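ABC transporter periplasmic peptide-binding protein (Pseudoalteromonas, PDB 4QFL) binds dipeptides, here Ala-Phe, in the periplasm and probably hands them to an ABC transporter for uptake. Local coordinates at residues Tyr140-Ser145 and Met178-Ala183; Leu151-Val156 and Glu166-Glu171. All blocks are in the same frame, centred on the assembly; numbering follows the deposited sequence.

Contact 1: residues Tyr140-Ser145 and Met178-Ala183; sequences YPYFQS and MATDFA
Thr180 opens the touching part of 178-183, with the methyl CG2 at the phenol end of Tyr142, 3.9 Å from OH. Here the short helix 141-145 packs on a type I beta turn, Thr180 to Ala183, in the loop between helices 174-178 and 188-196. The whole contact is buried. Thr180 and Tyr142 reach for each other from opposite directions. Their polar ends share one residue of the preceding helix: Tyr142 OH lies in hydrogen-bonding contact with Asn177 OD1, and Thr180 OG1 bonds to the Asn177 backbone oxygen. Tyr142 OH is also in hydrogen-bonding contact with Asn442 OD1. One hydroxyl proton can serve only one of these oxygens at a time, but the pair probably steadies the far end of the ring.

Phe182 comes next and carries most of the packing. Its ring lies nearly parallel to that of Tyr142, planes at 21° and centroids 4.7 Å apart, but slid so far that the two barely overlap. Phe182 CD2 sits over the rim of the tyrosine face, 3.3 Å from Tyr142 CG. In return Tyr142 CB makes a CH-pi contact over the Phe182 face, 3.9 Å from the centroid. The tyrosine ring reaches the turn because its CG stands anti to the backbone N (chi1 -176°). With Tyr142 replaced by alanine the ring and hydroxyl are gone, which would probably open a gap against Phe182 and deprive Asn177 of its phenol partner. The Phe182 side chain also touches Ile53 of helix 50-60 and lies about 4 Å from the bound alanine of the ligand. Its backbone O meets the edge of the Phe143 ring, 3.5 Å from Phe143 CZ and near the ring plane.

Ala183 closes the turn, its N bonded to Thr180 O. Its CA lies at the same ring edge, 3.9 Å from Phe143 CZ.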
loop_
_atom_site.group_PDB
_atom_site.type_symbol
_atom_site.label_atom_id
_atom_site.label_comp_id
_atom_site.label_asym_id
_atom_site.label_seq_id
_atom_site.Cartn_x
_atom_site.Cartn_y
_atom_site.Cartn_z
ATOM N N TYR A 140 -0.188 8.858 -10.902
ATOM C CA TYR A 140 0.032 7.415 -10.752
ATOM C C TYR A 140 1.006 7.214 -9.600
ATOM O O TYR A 140 2.191 6.976 -9.817
ATOM C CB TYR A 140 0.578 6.829 -12.060
ATOM C CG TYR A 140 -0.239 7.259 -13.269
ATOM C CD1 TYR A 140 -1.545 6.810 -13.439
ATOM C CD2 TYR A 140 0.281 8.132 -14.220
ATOM C CE1 TYR A 140 -2.309 7.203 -14.520
ATOM C CE2 TYR A 140 -0.480 8.533 -15.315
ATOM C CZ TYR A 140 -1.774 8.064 -15.457
ATOM O OH TYR A 140 -2.547 8.451 -16.531
ATOM N N PRO A 141 0.504 7.345 -8.357
ATOM C CA PRO A 141 1.372 7.578 -7.194
ATOM C C PRO A 141 2.436 6.505 -6.937
ATOM O O PRO A 141 3.581 6.869 -6.701
ATOM C CB PRO A 141 0.387 7.709 -6.022
ATOM C CG PRO A 141 -0.911 7.156 -6.514
ATOM C CD PRO A 141 -0.927 7.308 -7.997
ATOM N N TYR A 142 2.099 5.221 -6.968
ATOM C CA TYR A 142 3.145 4.232 -6.732
ATOM C C TYR A 142 4.283 4.427 -7.743
ATOM O O TYR A 142 5.458 4.541 -7.392
ATOM C CB TYR A 142 2.624 2.791 -6.816
ATOM C CG TYR A 142 3.727 1.818 -6.476
ATOM C CD1 TYR A 142 4.114 1.632 -5.157
ATOM C CD2 TYR A 142 4.424 1.140 -7.468
ATOM C CE1 TYR A 142 5.135 0.786 -4.832
ATOM C CE2 TYR A 142 5.453 0.282 -7.149
ATOM C CZ TYR A 142 5.810 0.117 -5.828
ATOM O OH TYR A 142 6.833 -0.736 -5.487
ATOM N N PHE A 143 3.903 4.472 -9.006
ATOM C CA PHE A 143 4.850 4.527 -10.101
ATOM C C PHE A 143 5.670 5.817 -10.137
ATOM O O PHE A 143 6.882 5.783 -10.325
ATOM C CB PHE A 143 4.104 4.296 -11.402
ATOM C CG PHE A 143 3.450 2.940 -11.479
ATOM C CD1 PHE A 143 4.224 1.789 -11.616
ATOM C CD2 PHE A 143 2.070 2.813 -11.412
ATOM C CE1 PHE A 143 3.627 0.532 -11.697
ATOM C CE2 PHE A 143 1.462 1.557 -11.499
ATOM C CZ PHE A 143 2.238 0.420 -11.636
ATOM N N GLN A 144 5.025 6.955 -9.942
ATOM C CA GLN A 144 5.767 8.202 -9.862
ATOM C C GLN A 144 6.730 8.195 -8.670
ATOM O O GLN A 144 7.859 8.648 -8.787
ATOM C CB GLN A 144 4.815 9.395 -9.840
ATOM C CG GLN A 144 3.847 9.369 -11.033
ATOM C CD GLN A 144 2.736 10.419 -10.975
ATOM O OE1 GLN A 144 2.453 11.003 -9.927
ATOM N NE2 GLN A 144 2.096 10.652 -12.120
ATOM N N SER A 145 6.303 7.638 -7.542
ATOM C CA SER A 145 7.149 7.558 -6.353
ATOM C C SER A 145 8.443 6.770 -6.562
ATOM O O SER A 145 9.465 7.094 -5.980
ATOM C CB SER A 145 6.378 6.955 -5.177
ATOM O OG SER A 145 5.346 7.821 -4.758
ATOM N N MET A 178 6.754 -4.577 -11.018
ATOM C CA MET A 178 5.796 -5.085 -12.001
ATOM C C MET A 178 4.873 -6.171 -11.432
ATOM O O MET A 178 3.887 -6.560 -12.067
ATOM C CB MET A 178 6.506 -5.597 -13.266
ATOM C CG MET A 178 7.294 -4.536 -14.020
ATOM S SD MET A 178 6.241 -3.218 -14.640
ATOM C CE MET A 178 5.227 -4.140 -15.793
ATOM N N ALA A 179 5.190 -6.653 -10.236
ATOM C CA ALA A 179 4.360 -7.661 -9.595
ATOM C C ALA A 179 3.501 -7.061 -8.487
ATOM O O ALA A 179 2.888 -7.789 -7.717
ATOM C CB ALA A 179 5.214 -8.792 -9.049
ATOM N N THR A 180 3.460 -5.736 -8.393
ATOM C CA THR A 180 2.638 -5.101 -7.365
ATOM C C THR A 180 1.190 -5.050 -7.821
ATOM O O THR A 180 0.899 -5.208 -9.010
ATOM C CB THR A 180 3.128 -3.681 -7.004
ATOM O OG1 THR A 180 3.038 -2.832 -8.155
ATOM C CG2 THR A 180 4.564 -3.719 -6.506
ATOM N N ASP A 181 0.288 -4.844 -6.866
ATOM C CA ASP A 181 -1.138 -4.724 -7.151
ATOM C C ASP A 181 -1.483 -3.524 -8.034
ATOM O O ASP A 181 -2.602 -3.420 -8.541
ATOM C CB ASP A 181 -1.923 -4.606 -5.844
ATOM C CG ASP A 181 -1.784 -5.827 -4.963
ATOM O OD1 ASP A 181 -2.083 -6.944 -5.433
ATOM O OD2 ASP A 181 -1.367 -5.664 -3.801
ATOM N N PHE A 182 -0.535 -2.608 -8.194
ATOM C CA PHE A 182 -0.752 -1.416 -9.010
ATOM C C PHE A 182 -0.497 -1.716 -10.489
ATOM O O PHE A 182 -0.953 -0.973 -11.370
ATOM C CB PHE A 182 0.158 -0.280 -8.533
ATOM C CG PHE A 182 0.207 -0.140 -7.033
ATOM C CD1 PHE A 182 -0.903 0.305 -6.331
ATOM C CD2 PHE A 182 1.351 -0.472 -6.324
ATOM C CE1 PHE A 182 -0.864 0.415 -4.964
ATOM C CE2 PHE A 182 1.389 -0.354 -4.950
ATOM C CZ PHE A 182 0.289 0.088 -4.277
ATOM N N ALA A 183 0.215 -2.812 -10.751
ATOM C CA ALA A 183 0.692 -3.127 -12.095
ATOM C C ALA A 183 -0.266 -4.008 -12.893
ATOM O O ALA A 183 0.163 -4.908 -13.624
ATOM C CB ALA A 183 2.057 -3.787 -12.004
#

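Contact 2: residues Leu151-Val156 and Glu166-Glu171; sequences LIRKIV and ELFNAE
Residues 151-156 and 166-171 pair antiparallel as the open end of a beta hairpin, with Ile152 and Leu167 a non-hydrogen-bonded pair and Lys154 and Glu166 a hydrogen-bonded one. Between these pairs lies a classic beta bulge, where Arg153 and Lys154 both face Glu166. Glu166 O takes a short bond from Arg153 N, 2.7 Å, and a weak one from Lys154 N. Glu166 N gives a nearly straight bond to Lys154 O, 2.8 Å at 175°. Beyond the Ile152-Leu167 pair, Phe168 N bonds to Leu151 O.

The hairpin is the edge of a four-stranded antiparallel sheet, with strand 152-159 outermost. On one face Ile152 CG1 packs on Leu167 CD2, 4.1 Å away. Leu151 lies alongside Leu167, and both touch Phe174 of helix 174-178. The branch CD1 of Leu151 also meets the end of Glu171, 3.6 Å from its CD, the two side chains coming from opposite directions.

The other face carries Lys154 and Glu166, which run side by side. Arg153 also runs along Glu166. Its chain bends at chi3 (82°), which lays the guanidinium with one face over Glu166 CB and CG. The guanidinium and carboxylate planes are only 12° apart, but no guanidinium N-H points at Glu166 OE1, which lies well out of the guanidinium plane. Arg153 NH2 stays 4.6 Å from Glu166 OE1, beyond a salt bridge, so any attraction is probably electrostatic only. The carboxylate has other partners: Glu166 OE2 forms a salt bridge with Arg164, and OE1 bonds to Ser90 OG.

Phe168 crosses Arg153 at about a right angle. Arg153 CB makes a CH-pi contact over the ring face, 3.9 Å from the centroid, while Arg153 CG approaches the rim, 3.3 Å from Phe168 CE1.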
loop_
_atom_site.group_PDB
_atom_site.type_symbol
_atom_site.label_atom_id
_atom_site.label_comp_id
_atom_site.label_asym_id
_atom_site.label_seq_id
_atom_site.Cartn_x
_atom_site.Cartn_y
_atom_site.Cartn_z
ATOM N N LEU A 151 12.806 5.622 -15.804
ATOM C CA LEU A 151 13.022 4.187 -15.971
ATOM C C LEU A 151 12.650 3.617 -17.333
ATOM O O LEU A 151 13.514 3.101 -18.040
ATOM C CB LEU A 151 12.318 3.384 -14.885
ATOM C CG LEU A 151 12.849 1.950 -14.904
ATOM C CD1 LEU A 151 14.332 1.964 -14.630
ATOM C CD2 LEU A 151 12.143 1.087 -13.894
ATOM N N ILE A 152 11.374 3.679 -17.698
ATOM C CA ILE A 152 10.928 3.014 -18.927
ATOM C C ILE A 152 11.072 3.890 -20.176
ATOM O O ILE A 152 10.433 4.936 -20.277
ATOM C CB ILE A 152 9.470 2.530 -18.826
ATOM C CG1 ILE A 152 9.307 1.554 -17.662
ATOM C CG2 ILE A 152 9.071 1.853 -20.105
ATOM C CD1 ILE A 152 7.871 1.148 -17.414
ATOM N N ARG A 153 11.904 3.453 -21.122
ATOM C CA ARG A 153 12.140 4.206 -22.358
ATOM C C ARG A 153 11.062 3.901 -23.393
ATOM O O ARG A 153 10.452 4.804 -23.972
ATOM C CB ARG A 153 13.531 3.898 -22.938
ATOM C CG ARG A 153 13.991 4.843 -24.066
ATOM C CD ARG A 153 15.242 4.309 -24.772
ATOM N NE ARG A 153 14.905 3.296 -25.775
ATOM C CZ ARG A 153 15.711 2.309 -26.157
ATOM N NH1 ARG A 153 16.914 2.186 -25.619
ATOM N NH2 ARG A 153 15.307 1.438 -27.073
ATOM N N LYS A 154 10.836 2.619 -23.634
ATOM C CA LYS A 154 9.764 2.209 -24.507
ATOM C C LYS A 154 9.460 0.750 -24.227
ATOM O O LYS A 154 10.172 0.093 -23.475
ATOM C CB LYS A 154 10.124 2.445 -25.984
ATOM C CG LYS A 154 11.377 1.742 -26.481
ATOM C CD LYS A 154 11.603 2.027 -27.971
ATOM C CE LYS A 154 12.742 1.178 -28.560
ATOM N NZ LYS A 154 12.941 1.377 -30.039
ATOM N N ILE A 155 8.369 0.264 -24.802
ATOM C CA ILE A 155 8.055 -1.149 -24.792
ATOM C C ILE A 155 7.909 -1.558 -26.245
ATOM O O ILE A 155 7.011 -1.081 -26.944
ATOM C CB ILE A 155 6.727 -1.433 -24.071
ATOM C CG1 ILE A 155 6.692 -0.724 -22.721
ATOM C CG2 ILE A 155 6.505 -2.944 -23.927
ATOM C CD1 ILE A 155 5.381 -0.882 -21.985
ATOM N N VAL A 156 8.809 -2.414 -26.707
ATOM C CA VAL A 156 8.754 -2.890 -28.085
ATOM C C VAL A 156 7.676 -3.944 -28.224
ATOM O O VAL A 156 7.487 -4.774 -27.336
ATOM C CB VAL A 156 10.093 -3.510 -28.541
ATOM C CG1 VAL A 156 9.938 -4.177 -29.904
ATOM C CG2 VAL A 156 11.209 -2.464 -28.557
ATOM N N GLU A 166 12.275 -1.540 -22.523
ATOM C CA GLU A 166 13.617 -0.968 -22.581
ATOM C C GLU A 166 13.777 0.081 -21.481
ATOM O O GLU A 166 13.051 1.076 -21.453
ATOM C CB GLU A 166 13.874 -0.335 -23.948
ATOM C CG GLU A 166 13.582 -1.250 -25.117
ATOM C CD GLU A 166 14.667 -2.289 -25.325
ATOM O OE1 GLU A 166 15.619 -2.327 -24.515
ATOM O OE2 GLU A 166 14.573 -3.066 -26.301
ATOM N N LEU A 167 14.726 -0.144 -20.579
ATOM C CA LEU A 167 14.962 0.774 -19.467
ATOM C C LEU A 167 16.153 1.704 -19.717
ATOM O O LEU A 167 17.096 1.354 -20.437
ATOM C CB LEU A 167 15.190 -0.010 -18.173
ATOM C CG LEU A 167 14.192 -1.140 -17.915
ATOM C CD1 LEU A 167 14.475 -1.814 -16.582
ATOM C CD2 LEU A 167 12.759 -0.629 -17.980
ATOM N N PHE A 168 16.103 2.892 -19.120
ATOM C CA PHE A 168 17.196 3.843 -19.240
ATOM C C PHE A 168 18.376 3.358 -18.420
ATOM O O PHE A 168 19.532 3.650 -18.738
ATOM C CB PHE A 168 16.768 5.224 -18.759
ATOM C CG PHE A 168 15.859 5.936 -19.712
ATOM C CD1 PHE A 168 16.270 6.203 -21.003
ATOM C CD2 PHE A 168 14.594 6.335 -19.324
ATOM C CE1 PHE A 168 15.431 6.858 -21.894
ATOM C CE2 PHE A 168 13.745 6.988 -20.207
ATOM C CZ PHE A 168 14.161 7.248 -21.496
ATOM N N ASN A 169 18.064 2.618 -17.361
ATOM C CA ASN A 169 19.061 2.065 -16.449
ATOM C C ASN A 169 18.529 0.764 -15.834
ATOM O O ASN A 169 17.322 0.546 -15.772
ATOM C CB ASN A 169 19.388 3.071 -15.331
ATOM C CG ASN A 169 20.047 4.347 -15.848
ATOM O OD1 ASN A 169 21.252 4.377 -16.113
ATOM N ND2 ASN A 169 19.259 5.412 -15.983
ATOM N N ALA A 170 19.419 -0.105 -15.380
ATOM C CA ALA A 170 18.965 -1.269 -14.637
ATOM C C ALA A 170 18.488 -0.826 -13.256
ATOM O O ALA A 170 19.047 0.090 -12.651
ATOM C CB ALA A 170 20.076 -2.298 -14.520
ATOM N N GLU A 171 17.420 -1.454 -12.786
ATOM C CA GLU A 171 16.955 -1.306 -11.417
ATOM C C GLU A 171 16.613 -2.708 -10.965
ATOM O O GLU A 171 15.804 -3.373 -11.598
ATOM C CB GLU A 171 15.701 -0.421 -11.336
ATOM C CG GLU A 171 15.959 1.066 -11.520
ATOM C CD GLU A 171 14.803 1.958 -11.054
ATOM O OE1 GLU A 171 14.926 3.204 -11.168
ATOM O OE2 GLU A 171 13.784 1.427 -10.566
#

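Contact 2 is nested in the chain loop that contact 1 closes. Helix 141-145 leads to strand 152-159, and the hairpin's return strand 162-167 is followed by helix 174-178 and then the turn of contact 1. The contact centres are 15 Å apart, and their nearest atoms, about 5 Å apart, do not touch. Helix 115-126 touches both: its Phe122 meets Ala183 of contact 1 and Ile155, within the 151-156 segment. Contact 1 sits by the dipeptide pocket. The side chain of Phe182 is about 7 Å from the bound phenylalanine, and Tyr142 touches Asp436, which lines the alanine site. Contact 2 is peripheral, its centre 24 Å from that of the chain, against 10 Å for contact 1.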